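Local coordinates for 4-hydroxybutyrate coenzyme A transferase (Shewanella oneidensis, PDB 2OAS), which binds coenzyme A and probably transfers it between carboxylic acids such as 4-hydroxybutyrate and acetate, at residues T354-G357 and G358-R362; Y382-E386 and Y387-N391. All coordinates share one frame; numbering follows the deposited sequence.

How the contacts relate
Both contacts are local antiparallel hairpins of the C-terminal domain, and they follow one another in the chain: contact 1 (354-362) closes before contact 2 (382-391) opens. Their centres lie about 16 Å apart and their nearest atoms about 5 Å, without touching. Contact 1 holds coenzyme A directly, whereas contact 2 stands behind it, with the side chain of Glu-386 about 11 Å from the ligand and that of Thr-385 about 7 Å from that of Arg-362. Ser-353, just ahead of contact 1, links them: its backbone N donates to Glu-386 OE1, and its backbone is also hydrogen-bonded to that of Arg-362.

Contact 1. Residues T354-G357 and G358-R362; sequences TAAG and GRISR. With COA (coenzyme A), chain C.
Ala-355 and Ile-360 form the hydrogen-bonded pair of a tight two-stranded beta hairpin that carries part of the coenzyme A pocket. In the backbone, Ala-355 O is gripped from opposite faces of its carbonyl plane, by Gly-358 N at 2.7 Å and by Ile-360 N at 3.2 Å, and this shared acceptor draws the loop back on itself. A weak bond from Ala-355 N to Ile-360 O completes the pair. Gly-357 and Gly-358 suit the bend because a beta carbon on either would jam against the preceding carbonyl oxygen.

Apolar contacts follow on the ligand's side of the hairpin. Ile-360 CD1 lies 3.5 Å from Ala-356 CB and equally close to coenzyme A C2A, so the branched chain fills the corner between turn and adenine. The methyl of Ala-355 also meets the adenine, and its small size lets the ring system lie close to the strand.

Polar contacts centre on Arg-362. Its CG sits beside the backbone N (chi1 -66°) and the chain then runs extended to NE, sending the guanidinium past the adenine toward the pyrophosphate. On the way NE makes a weak bond to Thr-354 O, while coenzyme A C8A lies over one guanidinium face. A long positive side chain suits this place, since the charge probably offsets that of the phosphate. Ala-356 N adds a weak bond to the ribose O2B. Two bonds converge on one phosphate oxygen: Arg-362 NH1 and NH2 both donate to coenzyme A O2A, at 2.8 and 3.0 Å.

Contact 2. Residues Y382-E386 and Y387-N391; sequences YIVTE and YGAAN
Tyr-382 and Asn-391 meet at the open end of the hairpin, where the Asn-391 amide lies over the rim of one face of the phenol ring, their planes 37° apart. Asn-391 CG is anti to its own backbone N (chi1 -163°), which brings ND2 to 3.6 Å from Tyr-382 CZ. The same ring reaches Ala-389, with Tyr-382 CD2 4.3 Å from Ala-389 CB. Replacing Tyr-382 by an alanine would probably deprive this amide of the ring it lies against and open a gap beside Ala-389. On the same face of the sheet Val-384 CG1 packs 3.6 Å from Ala-389 CB, a small methyl that allows a close non-hydrogen-bonded pair.

At the turn, Glu-386 and Tyr-387 point the same way. Glu-386 CG stands over the Tyr-387 ring, 3.6 Å from its centroid, in a CH-pi contact, with carboxylate and ring nearly parallel. Thr-385 CG2 adds a methyl near Tyr-387 CD2.

Backbone bonds set these positions. Ile-383 and Ala-390 are hydrogen-bonded in both directions, with Ala-390 N 2.8 Å from Ile-383 O; Thr-385 and Gly-388 do likewise. Gly-388 takes backbone angles at which a side chain would strike the carbonyl before it.

Further out, Glu-386 OE1 accepts a hydrogen bond from Ser-353 N, Asn-391 OD1 accepts one from Lys-393 N that helps fix the amide's rotation, and His-409 stacks edge-to-face with Tyr-387. Apolar Ile-383 and Ala-390 face helix 397-405, while Tyr-382 and Val-384 touch helix 188-200. The whole is a beta hairpin with a two-residue loop (Glu-386, Tyr-387) in a type I turn, whose strand 388-391 edges the domain's mixed sheet.

Contact 1. Residues T354-G357 and G358-R362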
ATOM      1  N   THR A 354       6.592 -24.114   6.158  1.00 36.16           N
ATOM      2  CA  THR A 354       6.920 -24.096   7.585  1.00 37.82           C
ATOM      3  C   THR A 354       8.214 -23.370   7.919  1.00 38.17           C
ATOM      4  O   THR A 354       8.864 -22.778   7.056  1.00 38.74           O
ATOM      5  CB  THR A 354       7.040 -25.526   8.164  1.00 38.73           C
ATOM      6  OG1 THR A 354       8.200 -26.168   7.610  1.00 37.80           O
ATOM      7  CG2 THR A 354       5.796 -26.341   7.844  1.00 37.20           C
ATOM      8  N   ALA A 355       8.585 -23.424   9.188  1.00 40.02           N
ATOM      9  CA  ALA A 355       9.810 -22.796   9.640  1.00 42.05           C
ATOM     10  C   ALA A 355      10.235 -23.411  10.967  1.00 43.87           C
ATOM     11  O   ALA A 355       9.578 -24.309  11.493  1.00 44.48           O
ATOM     12  CB  ALA A 355       9.591 -21.304   9.801  1.00 42.06           C
ATOM     13  N   ALA A 356      11.339 -22.925  11.507  1.00 45.55           N
ATOM     14  CA  ALA A 356      11.822 -23.423  12.785  1.00 47.89           C
ATOM     15  C   ALA A 356      11.991 -24.934  12.773  1.00 48.29           C
ATOM     16  O   ALA A 356      11.776 -25.590  13.783  1.00 49.94           O
ATOM     17  CB  ALA A 356      10.859 -23.022  13.885  1.00 47.05           C
ATOM     18  N   GLY A 357      12.377 -25.485  11.635  1.00 48.67           N
ATOM     19  CA  GLY A 357      12.561 -26.921  11.568  1.00 49.57           C
ATOM     20  C   GLY A 357      11.319 -27.647  11.103  1.00 49.89           C
ATOM     21  O   GLY A 357      11.346 -28.859  10.883  1.00 51.14           O
ATOM     22  N   GLY A 358      10.224 -26.911  10.951  1.00 49.58           N
ATOM     23  CA  GLY A 358       8.990 -27.525  10.506  1.00 48.84           C
ATOM     24  C   GLY A 358       7.961 -27.612  11.613  1.00 48.97           C
ATOM     25  O   GLY A 358       6.942 -28.286  11.468  1.00 48.02           O
ATOM     26  N   ARG A 359       8.219 -26.937  12.727  1.00 49.51           N
ATOM     27  CA  ARG A 359       7.274 -26.960  13.840  1.00 51.06           C
ATOM     28  C   ARG A 359       6.373 -25.736  13.805  1.00 50.64           C
ATOM     29  O   ARG A 359       5.339 -25.700  14.470  1.00 50.76           O
ATOM     30  CB  ARG A 359       8.006 -27.004  15.178  1.00 53.84           C
ATOM     31  CG  ARG A 359       9.512 -26.888  15.073  1.00 57.21           C
ATOM     32  CD  ARG A 359      10.178 -28.258  15.246  1.00 61.04           C
ATOM     33  NE  ARG A 359      11.638 -28.145  15.224  1.00 64.23           N
ATOM     34  CZ  ARG A 359      12.339 -27.352  16.034  1.00 64.46           C
ATOM     35  NH1 ARG A 359      13.664 -27.303  15.936  1.00 65.04           N
ATOM     36  NH2 ARG A 359      11.710 -26.610  16.944  1.00 64.73           N
ATOM     37  N   ILE A 360       6.770 -24.725  13.044  1.00 48.50           N
ATOM     38  CA  ILE A 360       5.966 -23.520  12.941  1.00 47.29           C
ATOM     39  C   ILE A 360       5.445 -23.361  11.514  1.00 45.44           C
ATOM     40  O   ILE A 360       6.208 -23.441  10.545  1.00 45.13           O
ATOM     41  CB  ILE A 360       6.783 -22.258  13.332  1.00 48.78           C
ATOM     42  CG1 ILE A 360       7.296 -22.389  14.771  1.00 49.57           C
ATOM     43  CG2 ILE A 360       5.913 -21.012  13.204  1.00 47.96           C
ATOM     44  CD1 ILE A 360       8.216 -21.252  15.230  1.00 51.18           C
ATOM     45  N   SER A 361       4.140 -23.147  11.395  1.00 43.75           N
ATOM     46  CA  SER A 361       3.502 -22.967  10.100  1.00 41.91           C
ATOM     47  C   SER A 361       3.574 -21.493   9.708  1.00 41.10           C
ATOM     48  O   SER A 361       3.144 -20.628  10.470  1.00 40.81           O
ATOM     49  CB  SER A 361       2.041 -23.412  10.184  1.00 43.55           C
ATOM     50  OG  SER A 361       1.350 -23.169   8.974  1.00 43.55           O
ATOM     51  N   ARG A 362       4.130 -21.204   8.531  1.00 39.74           N
ATOM     52  CA  ARG A 362       4.232 -19.823   8.075  1.00 39.65           C
ATOM     53  C   ARG A 362       2.837 -19.298   7.742  1.00 39.80           C
ATOM     54  O   ARG A 362       2.567 -18.094   7.769  1.00 39.58           O
ATOM     55  CB  ARG A 362       5.162 -19.723   6.863  1.00 40.64           C
ATOM     56  CG  ARG A 362       6.603 -20.062   7.196  1.00 41.49           C
ATOM     57  CD  ARG A 362       7.566 -19.347   6.286  1.00 41.86           C
ATOM     58  NE  ARG A 362       8.941 -19.626   6.668  1.00 44.36           N
ATOM     59  CZ  ARG A 362      10.006 -19.004   6.169  1.00 44.15           C
ATOM     60  NH1 ARG A 362      11.214 -19.341   6.589  1.00 45.85           N
ATOM     61  NH2 ARG A 362       9.873 -18.049   5.261  1.00 42.20           N
TER
HETATM   62  N1A COA C 501       7.568 -17.845  12.702  1.00 61.29           N
HETATM   63  C2A COA C 501       8.709 -18.170  13.555  1.00 61.98           C
HETATM   64  N3A COA C 501      10.008 -18.174  12.853  1.00 61.87           N
HETATM   65  C4A COA C 501      10.128 -17.897  11.411  1.00 62.27           C
HETATM   66  C5A COA C 501       8.997 -17.564  10.581  1.00 62.79           C
HETATM   67  C6A COA C 501       7.680 -17.563  11.260  1.00 61.78           C
HETATM   68  N6A COA C 501       6.502 -17.263  10.533  1.00 60.23           N
HETATM   69  N7A COA C 501       9.402 -17.349   9.274  1.00 62.96           N
HETATM   70  C8A COA C 501      10.796 -17.526   9.308  1.00 63.13           C
HETATM   71  N9A COA C 501      11.266 -17.855  10.601  1.00 63.18           N
HETATM   72  C1B COA C 501      12.624 -18.124  11.029  1.00 64.39           C
HETATM   73  C2B COA C 501      13.454 -19.230  10.308  1.00 65.05           C
HETATM   74  O2B COA C 501      13.657 -20.351  11.094  1.00 65.31           O
HETATM   75  C3B COA C 501      14.755 -18.574   9.848  1.00 66.26           C
HETATM   76  O3B COA C 501      15.911 -19.300  10.372  1.00 69.91           O
HETATM   77  P3B COA C 501      17.412 -18.887  10.083  1.00 72.29           P
HETATM   78  O7A COA C 501      17.765 -18.796   8.652  1.00 73.24           O
HETATM   79  O8A COA C 501      17.681 -17.557  10.708  1.00 72.41           O
HETATM   80  O9A COA C 501      18.281 -19.851  10.745  1.00 72.10           O
HETATM   81  C4B COA C 501      14.699 -17.154  10.269  1.00 64.41           C
HETATM   82  O4B COA C 501      13.460 -16.911  10.954  1.00 63.86           O
HETATM   83  C5B COA C 501      14.967 -16.442   8.875  1.00 62.82           C
HETATM   84  O5B COA C 501      13.916 -16.718   7.933  1.00 60.28           O
HETATM   85  P1A COA C 501      14.057 -16.840   6.283  1.00 59.48           P
HETATM   86  O1A COA C 501      15.004 -17.828   5.844  1.00 60.50           O
HETATM   87  O2A COA C 501      12.729 -17.159   5.631  1.00 59.13           O
HETATM   88  O3A COA C 501      14.509 -15.378   5.895  1.00 59.59           O
HETATM   89  P2A COA C 501      14.767 -14.911   4.434  1.00 60.33           P
HETATM   90  O4A COA C 501      16.151 -14.461   4.309  1.00 61.11           O
HETATM   91  O5A COA C 501      14.547 -15.984   3.481  1.00 59.29           O
HETATM   92  O6A COA C 501      13.821 -13.896   3.953  1.00 60.07           O
HETATM   93  CBP COA C 501      12.065 -12.093   4.198  1.00 57.18           C
HETATM   94  CCP COA C 501      12.411 -13.678   3.986  1.00 58.07           C
HETATM   95  CDP COA C 501      12.616 -12.077   5.668  1.00 56.31           C
HETATM   96  CEP COA C 501      10.495 -11.843   4.217  1.00 56.41           C
HETATM   97  CAP COA C 501      12.957 -11.063   3.208  1.00 56.44           C
HETATM   98  OAP COA C 501      12.430 -11.443   1.899  1.00 55.72           O
HETATM   99  C9P COA C 501      12.663  -9.573   3.420  1.00 55.69           C
HETATM  100  O9P COA C 501      13.496  -8.905   4.013  1.00 54.38           O
HETATM  101  N8P COA C 501      11.449  -9.059   2.896  1.00 56.32           N
HETATM  102  C7P COA C 501      10.863  -7.725   2.893  1.00 55.65           C
HETATM  103  C6P COA C 501      10.520  -7.089   1.496  1.00 55.85           C
HETATM  104  C5P COA C 501      11.631  -6.399   0.817  1.00 56.48           C
HETATM  105  O5P COA C 501      11.440  -5.322   0.241  1.00 57.13           O
HETATM  106  N4P COA C 501      12.904  -7.068   0.899  1.00 58.14           N
HETATM  107  C3P COA C 501      14.221  -6.712   0.390  1.00 59.42           C
HETATM  108  C2P COA C 501      14.305  -6.305  -1.129  1.00 59.96           C
HETATM  109  S1P COA C 501      15.113  -4.700  -1.393  1.00 60.53           S

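Contact 2. Residues Y382-E386 and Y387-N391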
ATOM      1  N   TYR A 382      -0.807 -13.745  -5.824  1.00 29.06           N
ATOM      2  CA  TYR A 382      -0.471 -15.159  -5.674  1.00 28.87           C
ATOM      3  C   TYR A 382       0.370 -15.414  -4.441  1.00 28.96           C
ATOM      4  O   TYR A 382       1.144 -14.564  -4.011  1.00 28.97           O
ATOM      5  CB  TYR A 382       0.328 -15.684  -6.852  1.00 28.88           C
ATOM      6  CG  TYR A 382      -0.457 -16.096  -8.060  1.00 29.21           C
ATOM      7  CD1 TYR A 382      -0.502 -15.274  -9.193  1.00 29.89           C
ATOM      8  CD2 TYR A 382      -1.106 -17.331  -8.104  1.00 28.70           C
ATOM      9  CE1 TYR A 382      -1.162 -15.666 -10.336  1.00 32.01           C
ATOM     10  CE2 TYR A 382      -1.778 -17.743  -9.252  1.00 31.71           C
ATOM     11  CZ  TYR A 382      -1.801 -16.901 -10.368  1.00 34.30           C
ATOM     12  OH  TYR A 382      -2.457 -17.275 -11.518  1.00 37.39           O
ATOM     13  N   ILE A 383       0.233 -16.611  -3.900  1.00 29.54           N
ATOM     14  CA  ILE A 383       1.003 -17.045  -2.750  1.00 29.36           C
ATOM     15  C   ILE A 383       1.381 -18.481  -3.083  1.00 29.10           C
ATOM     16  O   ILE A 383       0.511 -19.298  -3.344  1.00 29.44           O
ATOM     17  CB  ILE A 383       0.177 -16.985  -1.464  1.00 29.94           C
ATOM     18  CG1 ILE A 383       0.036 -15.526  -1.034  1.00 30.82           C
ATOM     19  CG2 ILE A 383       0.843 -17.796  -0.360  1.00 31.92           C
ATOM     20  CD1 ILE A 383      -0.710 -15.343   0.239  1.00 33.04           C
ATOM     21  N   VAL A 384       2.678 -18.776  -3.117  1.00 30.08           N
ATOM     22  CA  VAL A 384       3.142 -20.121  -3.450  1.00 30.75           C
ATOM     23  C   VAL A 384       3.955 -20.759  -2.335  1.00 30.77           C
ATOM     24  O   VAL A 384       4.676 -20.094  -1.595  1.00 29.38           O
ATOM     25  CB  VAL A 384       4.023 -20.142  -4.707  1.00 29.52           C
ATOM     26  CG1 VAL A 384       3.279 -19.595  -5.895  1.00 30.47           C
ATOM     27  CG2 VAL A 384       5.266 -19.327  -4.457  1.00 32.49           C
ATOM     28  N   THR A 385       3.851 -22.072  -2.264  1.00 32.13           N
ATOM     29  CA  THR A 385       4.541 -22.863  -1.268  1.00 33.91           C
ATOM     30  C   THR A 385       4.975 -24.135  -1.976  1.00 34.65           C
ATOM     31  O   THR A 385       4.601 -24.370  -3.132  1.00 34.44           O
ATOM     32  CB  THR A 385       3.572 -23.202  -0.117  1.00 34.20           C
ATOM     33  OG1 THR A 385       3.415 -22.049   0.726  1.00 35.98           O
ATOM     34  CG2 THR A 385       4.067 -24.355   0.704  1.00 36.28           C
ATOM     35  N   GLU A 386       5.768 -24.955  -1.295  1.00 35.65           N
ATOM     36  CA  GLU A 386       6.226 -26.206  -1.879  1.00 35.32           C
ATOM     37  C   GLU A 386       5.026 -27.098  -2.227  1.00 34.04           C
ATOM     38  O   GLU A 386       5.172 -28.104  -2.916  1.00 32.98           O
ATOM     39  CB  GLU A 386       7.168 -26.932  -0.905  1.00 35.32           C
ATOM     40  CG  GLU A 386       6.510 -27.434   0.386  1.00 36.32           C
ATOM     41  CD  GLU A 386       6.864 -26.601   1.617  1.00 38.70           C
ATOM     42  OE1 GLU A 386       6.644 -25.373   1.596  1.00 36.75           O
ATOM     43  OE2 GLU A 386       7.361 -27.188   2.619  1.00 39.42           O
ATOM     44  N   TYR A 387       3.839 -26.720  -1.761  1.00 33.54           N
ATOM     45  CA  TYR A 387       2.646 -27.519  -2.027  1.00 34.60           C
ATOM     46  C   TYR A 387       1.704 -26.927  -3.066  1.00 34.74           C
ATOM     47  O   TYR A 387       0.589 -27.415  -3.237  1.00 36.36           O
ATOM     48  CB  TYR A 387       1.887 -27.772  -0.714  1.00 35.27           C
ATOM     49  CG  TYR A 387       2.685 -28.568   0.305  1.00 37.09           C
ATOM     50  CD1 TYR A 387       2.928 -29.928   0.117  1.00 37.08           C
ATOM     51  CD2 TYR A 387       3.253 -27.951   1.423  1.00 36.07           C
ATOM     52  CE1 TYR A 387       3.715 -30.649   0.999  1.00 36.75           C
ATOM     53  CE2 TYR A 387       4.048 -28.668   2.318  1.00 36.02           C
ATOM     54  CZ  TYR A 387       4.279 -30.019   2.094  1.00 36.96           C
ATOM     55  OH  TYR A 387       5.106 -30.739   2.935  1.00 37.40           O
ATOM     56  N   GLY A 388       2.144 -25.885  -3.769  1.00 34.19           N
ATOM     57  CA  GLY A 388       1.292 -25.290  -4.782  1.00 34.32           C
ATOM     58  C   GLY A 388       1.097 -23.789  -4.664  1.00 34.57           C
ATOM     59  O   GLY A 388       1.752 -23.119  -3.867  1.00 34.15           O
ATOM     60  N   ALA A 389       0.183 -23.256  -5.463  1.00 34.44           N
ATOM     61  CA  ALA A 389      -0.093 -21.830  -5.472  1.00 33.61           C
ATOM     62  C   ALA A 389      -1.547 -21.530  -5.132  1.00 33.07           C
ATOM     63  O   ALA A 389      -2.433 -22.337  -5.403  1.00 31.91           O
ATOM     64  CB  ALA A 389       0.237 -21.253  -6.851  1.00 34.43           C
ATOM     65  N   ALA A 390      -1.786 -20.357  -4.542  1.00 32.78           N
ATOM     66  CA  ALA A 390      -3.139 -19.936  -4.206  1.00 32.95           C
ATOM     67  C   ALA A 390      -3.360 -18.522  -4.727  1.00 32.59           C
ATOM     68  O   ALA A 390      -2.604 -17.610  -4.422  1.00 31.50           O
ATOM     69  CB  ALA A 390      -3.362 -19.988  -2.693  1.00 31.59           C
ATOM     70  N   ASN A 391      -4.404 -18.356  -5.526  1.00 33.27           N
ATOM     71  CA  ASN A 391      -4.743 -17.062  -6.110  1.00 32.27           C
ATOM     72  C   ASN A 391      -5.801 -16.409  -5.243  1.00 32.16           C
ATOM     73  O   ASN A 391      -6.915 -16.918  -5.155  1.00 32.12           O
ATOM     74  CB  ASN A 391      -5.311 -17.261  -7.504  1.00 33.58           C
ATOM     75  CG  ASN A 391      -5.295 -15.993  -8.316  1.00 33.70           C
ATOM     76  OD1 ASN A 391      -5.367 -14.894  -7.776  1.00 32.63           O
ATOM     77  ND2 ASN A 391      -5.204 -16.137  -9.628  1.00 33.91           N
TER